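Local coordinates for DynE8 (Micromonospora chersina, PDB 4AMM), which carries, in this fragment, the acyltransferase domain of an iterative polyketide synthase of enediyne (dynemicin) biosynthesis, which probably loads acyl units for chain extension, at residues 95-107 with 340-354. Residues are numbered along the deposited sequence; the frame is centred on the assembly and turned at random. Where two conformers were deposited one is given.
Sequences GPLRVGLLFPGQA and LDADLLVEVGPGRML
Gly100 N gives its hydrogen to Leu344 O (2.9 Å) and Val346 N returns one to Gly100 O, rungs of a parallel ladder running from Arg98 O to Leu102 O. Glycine suits its place: a side chain on Gly100 would run into Leu340 CG. Where the strands begin, Asp343 turns back to residues 95-107; its OD2 accepts Arg98 N (2.9 Å) nearly straight, at 170°, through the anti lone pair. Replacing this aspartate by an alanine would probably leave Arg98 N without that acceptor and let the start of strand 99-103 shift.

Arg98, long and bendable, suits this exposed edge. Arg98 CB lies 3.7 Å from both Asp343 OD2 and Asp341 O, CG is 4.2 Å from Asp343 OD2, and CD passes the carboxylate of Asp341. The bend at chi3 (67°) accompanies the turn of Arg98 NE onto Asp341 O (2.9 Å), near the guanidinium plane although NE stands above the carbonyl plane; CZ follows beside the same oxygen. Asp341 OD2, well out of the guanidinium plane, adds only charge attraction, while NH2 reaches a water also bound by Asp341 N.

In the buried interior, the flat ring of Phe103 lies alongside Val348, CE1 3.6 Å from Val348 CG1. Glu347, long enough when extended to span the following turn, takes Leu354 N on OE2 (2.9 Å) and Ser355 N on OE1, holding the start of helix 353-360; Pro104 CB rests against OE2. Strand 171-174 pairs with the other edge of 99-103, and helix 144-165 packs on Leu101 and Phe103. Central strand 99-103 and its inner neighbour 344-347 thus belong to the parallel alpha/beta sheet of the acyltransferase core, where Phe103 touches the probable GxSxG nucleophile elbow.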
loop_
_atom_site.group_PDB
_atom_site.type_symbol
_atom_site.label_atom_id
_atom_site.label_comp_id
_atom_site.label_asym_id
_atom_site.label_seq_id
_atom_site.Cartn_x
_atom_site.Cartn_y
_atom_site.Cartn_z
ATOM N N GLY A 95 -12.070 14.795 13.673
ATOM C CA GLY A 95 -10.947 13.781 13.718
ATOM C C GLY A 95 -10.150 14.015 14.989
ATOM O O GLY A 95 -10.546 14.904 15.858
ATOM N N PRO A 96 -9.010 13.388 15.114
ATOM C CA PRO A 96 -8.317 12.581 14.100
ATOM C C PRO A 96 -8.972 11.267 13.901
ATOM O O PRO A 96 -9.774 10.798 14.746
ATOM C CB PRO A 96 -6.934 12.422 14.672
ATOM C CG PRO A 96 -7.167 12.487 16.209
ATOM C CD PRO A 96 -8.151 13.621 16.292
ATOM N N LEU A 97 -8.768 10.698 12.704
ATOM C CA LEU A 97 -9.148 9.339 12.415
ATOM C C LEU A 97 -7.966 8.400 12.665
ATOM O O LEU A 97 -6.874 8.849 12.954
ATOM C CB LEU A 97 -9.516 9.230 10.926
ATOM C CG LEU A 97 -10.519 10.239 10.505
ATOM C CD1 LEU A 97 -10.984 9.901 9.127
ATOM C CD2 LEU A 97 -11.743 10.192 11.340
ATOM N N ARG A 98 -8.202 7.114 12.618
ATOM C CA ARG A 98 -7.138 6.111 12.776
ATOM C C ARG A 98 -6.554 5.814 11.388
ATOM O O ARG A 98 -7.325 5.450 10.481
ATOM C CB ARG A 98 -7.718 4.820 13.303
ATOM C CG ARG A 98 -8.096 4.994 14.787
ATOM C CD ARG A 98 -8.773 3.708 15.357
ATOM N NE ARG A 98 -7.835 2.625 15.413
ATOM C CZ ARG A 98 -6.981 2.406 16.408
ATOM N NH1 ARG A 98 -6.952 3.232 17.466
ATOM N NH2 ARG A 98 -6.142 1.385 16.393
ATOM N N VAL A 99 -5.227 5.985 11.252
ATOM C CA VAL A 99 -4.549 5.757 9.943
ATOM C C VAL A 99 -3.639 4.633 10.095
ATOM O O VAL A 99 -2.818 4.570 11.008
ATOM C CB VAL A 99 -3.780 7.037 9.500
ATOM C CG1 VAL A 99 -3.037 6.736 8.189
ATOM C CG2 VAL A 99 -4.766 8.183 9.240
ATOM N N GLY A 100 -3.683 3.675 9.108
ATOM C CA GLY A 100 -2.745 2.545 9.100
ATOM C C GLY A 100 -1.838 2.652 7.903
ATOM O O GLY A 100 -2.248 3.236 6.907
ATOM N N LEU A 101 -0.651 2.077 7.974
ATOM C CA LEU A 101 0.259 2.001 6.833
ATOM C C LEU A 101 0.270 0.647 6.149
ATOM O O LEU A 101 0.182 -0.384 6.768
ATOM C CB LEU A 101 1.696 2.343 7.230
ATOM C CG LEU A 101 1.874 3.640 8.047
ATOM C CD1 LEU A 101 3.352 3.800 8.343
ATOM C CD2 LEU A 101 1.378 4.811 7.235
ATOM N N LEU A 102 0.403 0.725 4.836
ATOM C CA LEU A 102 0.608 -0.509 3.969
ATOM C C LEU A 102 1.923 -0.463 3.272
ATOM O O LEU A 102 2.192 0.509 2.567
ATOM C CB LEU A 102 -0.511 -0.551 2.933
ATOM C CG LEU A 102 -1.955 -0.464 3.448
ATOM C CD1 LEU A 102 -2.952 -0.352 2.227
ATOM C CD2 LEU A 102 -2.343 -1.645 4.278
ATOM N N PHE A 103 2.745 -1.513 3.462
ATOM C CA PHE A 103 4.038 -1.538 2.791
ATOM C C PHE A 103 4.012 -2.637 1.702
ATOM O O PHE A 103 3.830 -3.827 2.030
ATOM C CB PHE A 103 5.141 -1.871 3.795
ATOM C CG PHE A 103 5.459 -0.674 4.711
ATOM C CD1 PHE A 103 6.349 0.269 4.268
ATOM C CD2 PHE A 103 4.862 -0.513 5.967
ATOM C CE1 PHE A 103 6.663 1.412 5.057
ATOM C CE2 PHE A 103 5.174 0.668 6.759
ATOM C CZ PHE A 103 6.070 1.593 6.313
ATOM N N PRO A 104 4.154 -2.222 0.426
ATOM C CA PRO A 104 3.967 -3.195 -0.662
ATOM C C PRO A 104 5.111 -4.143 -0.808
ATOM O O PRO A 104 6.285 -3.931 -0.401
ATOM C CB PRO A 104 3.889 -2.285 -1.883
ATOM C CG PRO A 104 4.810 -1.147 -1.538
ATOM C CD PRO A 104 4.505 -0.877 -0.027
ATOM N N GLY A 105 4.775 -5.221 -1.534
ATOM C CA GLY A 105 5.856 -6.136 -2.026
ATOM C C GLY A 105 6.025 -5.959 -3.520
ATOM O O GLY A 105 5.652 -4.911 -4.132
ATOM N N GLN A 106 6.596 -7.020 -4.097
ATOM C CA GLN A 106 6.812 -6.989 -5.541
ATOM C C GLN A 106 5.513 -7.064 -6.375
ATOM O O GLN A 106 4.552 -7.693 -5.962
ATOM C CB GLN A 106 7.931 -8.034 -5.810
ATOM C CG GLN A 106 8.271 -8.318 -7.197
ATOM C CD GLN A 106 9.234 -9.493 -7.258
ATOM O OE1 GLN A 106 8.914 -10.561 -7.779
ATOM N NE2 GLN A 106 10.370 -9.315 -6.703
ATOM N N ALA A 107 5.462 -6.374 -7.529
ATOM C CA ALA A 107 4.340 -6.415 -8.481
ATOM C C ALA A 107 4.055 -7.855 -8.898
ATOM O O ALA A 107 4.952 -8.691 -8.914
ATOM C CB ALA A 107 4.698 -5.583 -9.716
ATOM N N LEU A 340 -5.819 -4.580 11.326
ATOM C CA LEU A 340 -5.446 -3.183 11.371
ATOM C C LEU A 340 -6.720 -2.373 11.348
ATOM O O LEU A 340 -7.391 -2.289 10.353
ATOM C CB LEU A 340 -4.439 -2.923 10.188
ATOM C CG LEU A 340 -3.761 -1.591 9.992
ATOM C CD1 LEU A 340 -3.028 -1.048 11.259
ATOM C CD2 LEU A 340 -2.821 -1.679 8.756
ATOM N N ASP A 341 -7.115 -1.808 12.482
ATOM C CA ASP A 341 -8.377 -1.057 12.618
ATOM C C ASP A 341 -8.086 0.396 12.267
ATOM O O ASP A 341 -7.414 1.102 13.022
ATOM C CB ASP A 341 -8.869 -1.236 14.042
ATOM C CG ASP A 341 -10.040 -0.234 14.417
ATOM O OD1 ASP A 341 -10.757 0.290 13.506
ATOM O OD2 ASP A 341 -10.201 0.034 15.646
ATOM N N ALA A 342 -8.482 0.803 11.065
ATOM C CA ALA A 342 -8.079 2.099 10.597
ATOM C C ALA A 342 -9.137 2.586 9.655
ATOM O O ALA A 342 -9.598 1.844 8.778
ATOM C CB ALA A 342 -6.716 2.046 9.845
ATOM N N ASP A 343 -9.544 3.816 9.785
ATOM C CA ASP A 343 -10.449 4.423 8.872
ATOM C C ASP A 343 -9.867 4.728 7.515
ATOM O O ASP A 343 -10.587 4.758 6.497
ATOM C CB ASP A 343 -10.898 5.747 9.463
ATOM C CG ASP A 343 -11.439 5.595 10.879
ATOM O OD1 ASP A 343 -12.472 4.881 10.984
ATOM O OD2 ASP A 343 -10.850 6.093 11.864
ATOM N N LEU A 344 -8.558 4.923 7.476
ATOM C CA LEU A 344 -7.914 5.203 6.243
ATOM C C LEU A 344 -6.528 4.506 6.248
ATOM O O LEU A 344 -5.844 4.429 7.263
ATOM C CB LEU A 344 -7.885 6.739 6.130
ATOM C CG LEU A 344 -7.287 7.378 4.923
ATOM C CD1 LEU A 344 -7.910 8.728 4.850
ATOM C CD2 LEU A 344 -5.770 7.446 5.144
ATOM N N LEU A 345 -6.128 3.968 5.088
ATOM C CA LEU A 345 -4.823 3.315 4.968
ATOM C C LEU A 345 -3.998 4.116 3.991
ATOM O O LEU A 345 -4.522 4.544 2.937
ATOM C CB LEU A 345 -5.039 1.895 4.421
ATOM C CG LEU A 345 -5.821 1.030 5.362
ATOM C CD1 LEU A 345 -6.447 -0.143 4.704
ATOM C CD2 LEU A 345 -4.932 0.597 6.521
ATOM N N VAL A 346 -2.731 4.304 4.242
ATOM C CA VAL A 346 -1.834 4.963 3.339
ATOM C C VAL A 346 -0.725 4.011 2.975
ATOM O O VAL A 346 -0.034 3.442 3.852
ATOM C CB VAL A 346 -1.213 6.257 4.025
ATOM C CG1 VAL A 346 -0.172 6.871 3.062
ATOM C CG2 VAL A 346 -2.377 7.238 4.292
ATOM N N GLU A 347 -0.578 3.745 1.687
ATOM C CA GLU A 347 0.523 2.886 1.190
ATOM C C GLU A 347 1.817 3.667 1.050
ATOM O O GLU A 347 1.836 4.786 0.476
ATOM C CB GLU A 347 0.032 2.245 -0.134
ATOM C CG GLU A 347 1.054 1.292 -0.779
ATOM C CD GLU A 347 0.488 0.608 -2.025
ATOM O OE1 GLU A 347 -0.633 0.938 -2.463
ATOM O OE2 GLU A 347 1.089 -0.374 -2.397
ATOM N N VAL A 348 2.877 3.072 1.611
ATOM C CA VAL A 348 4.224 3.734 1.696
ATOM C C VAL A 348 5.273 2.966 0.872
ATOM O O VAL A 348 5.951 2.055 1.342
ATOM C CB VAL A 348 4.639 3.718 3.177
ATOM C CG1 VAL A 348 5.946 4.540 3.446
ATOM C CG2 VAL A 348 3.550 4.319 4.076
ATOM N N GLY A 349 5.357 3.297 -0.404
ATOM C CA GLY A 349 6.196 2.448 -1.248
ATOM C C GLY A 349 5.785 2.864 -2.599
ATOM O O GLY A 349 4.939 3.779 -2.829
ATOM N N PRO A 350 6.457 2.236 -3.571
ATOM C CA PRO A 350 6.214 2.549 -4.955
ATOM C C PRO A 350 4.961 1.830 -5.426
ATOM O O PRO A 350 4.686 0.725 -4.983
ATOM C CB PRO A 350 7.469 1.952 -5.642
ATOM C CG PRO A 350 7.967 0.892 -4.778
ATOM C CD PRO A 350 7.462 1.177 -3.351
ATOM N N GLY A 351 4.264 2.496 -6.339
ATOM C CA GLY A 351 3.067 1.989 -6.989
ATOM C C GLY A 351 1.866 2.030 -6.052
ATOM O O GLY A 351 1.910 2.651 -4.991
ATOM N N ARG A 352 0.802 1.358 -6.427
ATOM C CA ARG A 352 -0.422 1.285 -5.628
ATOM C C ARG A 352 -1.010 -0.109 -5.511
ATOM O O ARG A 352 -2.236 -0.267 -5.362
ATOM C CB ARG A 352 -1.477 2.352 -6.022
ATOM C CG ARG A 352 -2.047 2.097 -7.363
ATOM C CD ARG A 352 -3.163 3.184 -7.682
ATOM N NE ARG A 352 -4.236 3.101 -6.668
ATOM C CZ ARG A 352 -5.241 2.220 -6.696
ATOM N NH1 ARG A 352 -5.383 1.373 -7.732
ATOM N NH2 ARG A 352 -6.142 2.233 -5.701
ATOM N N MET A 353 -0.108 -1.101 -5.502
ATOM C CA MET A 353 -0.523 -2.534 -5.390
ATOM C C MET A 353 -1.425 -2.758 -4.243
ATOM O O MET A 353 -2.484 -3.379 -4.375
ATOM C CB MET A 353 0.732 -3.430 -5.198
ATOM C CG MET A 353 0.452 -4.851 -4.686
ATOM S SD MET A 353 2.018 -5.753 -4.288
ATOM C CE MET A 353 1.216 -7.302 -4.028
ATOM N N LEU A 354 -1.009 -2.273 -3.049
ATOM C CA LEU A 354 -1.763 -2.593 -1.883
ATOM C C LEU A 354 -2.982 -1.772 -1.631
ATOM O O LEU A 354 -3.919 -2.202 -0.956
ATOM C CB LEU A 354 -0.942 -2.580 -0.531
ATOM C CG LEU A 354 0.176 -3.533 -0.498
ATOM C CD1 LEU A 354 0.738 -3.528 0.981
ATOM C CD2 LEU A 354 -0.382 -4.965 -0.738
HETATM O O HOH W 1 -5.334 -1.199 14.849
#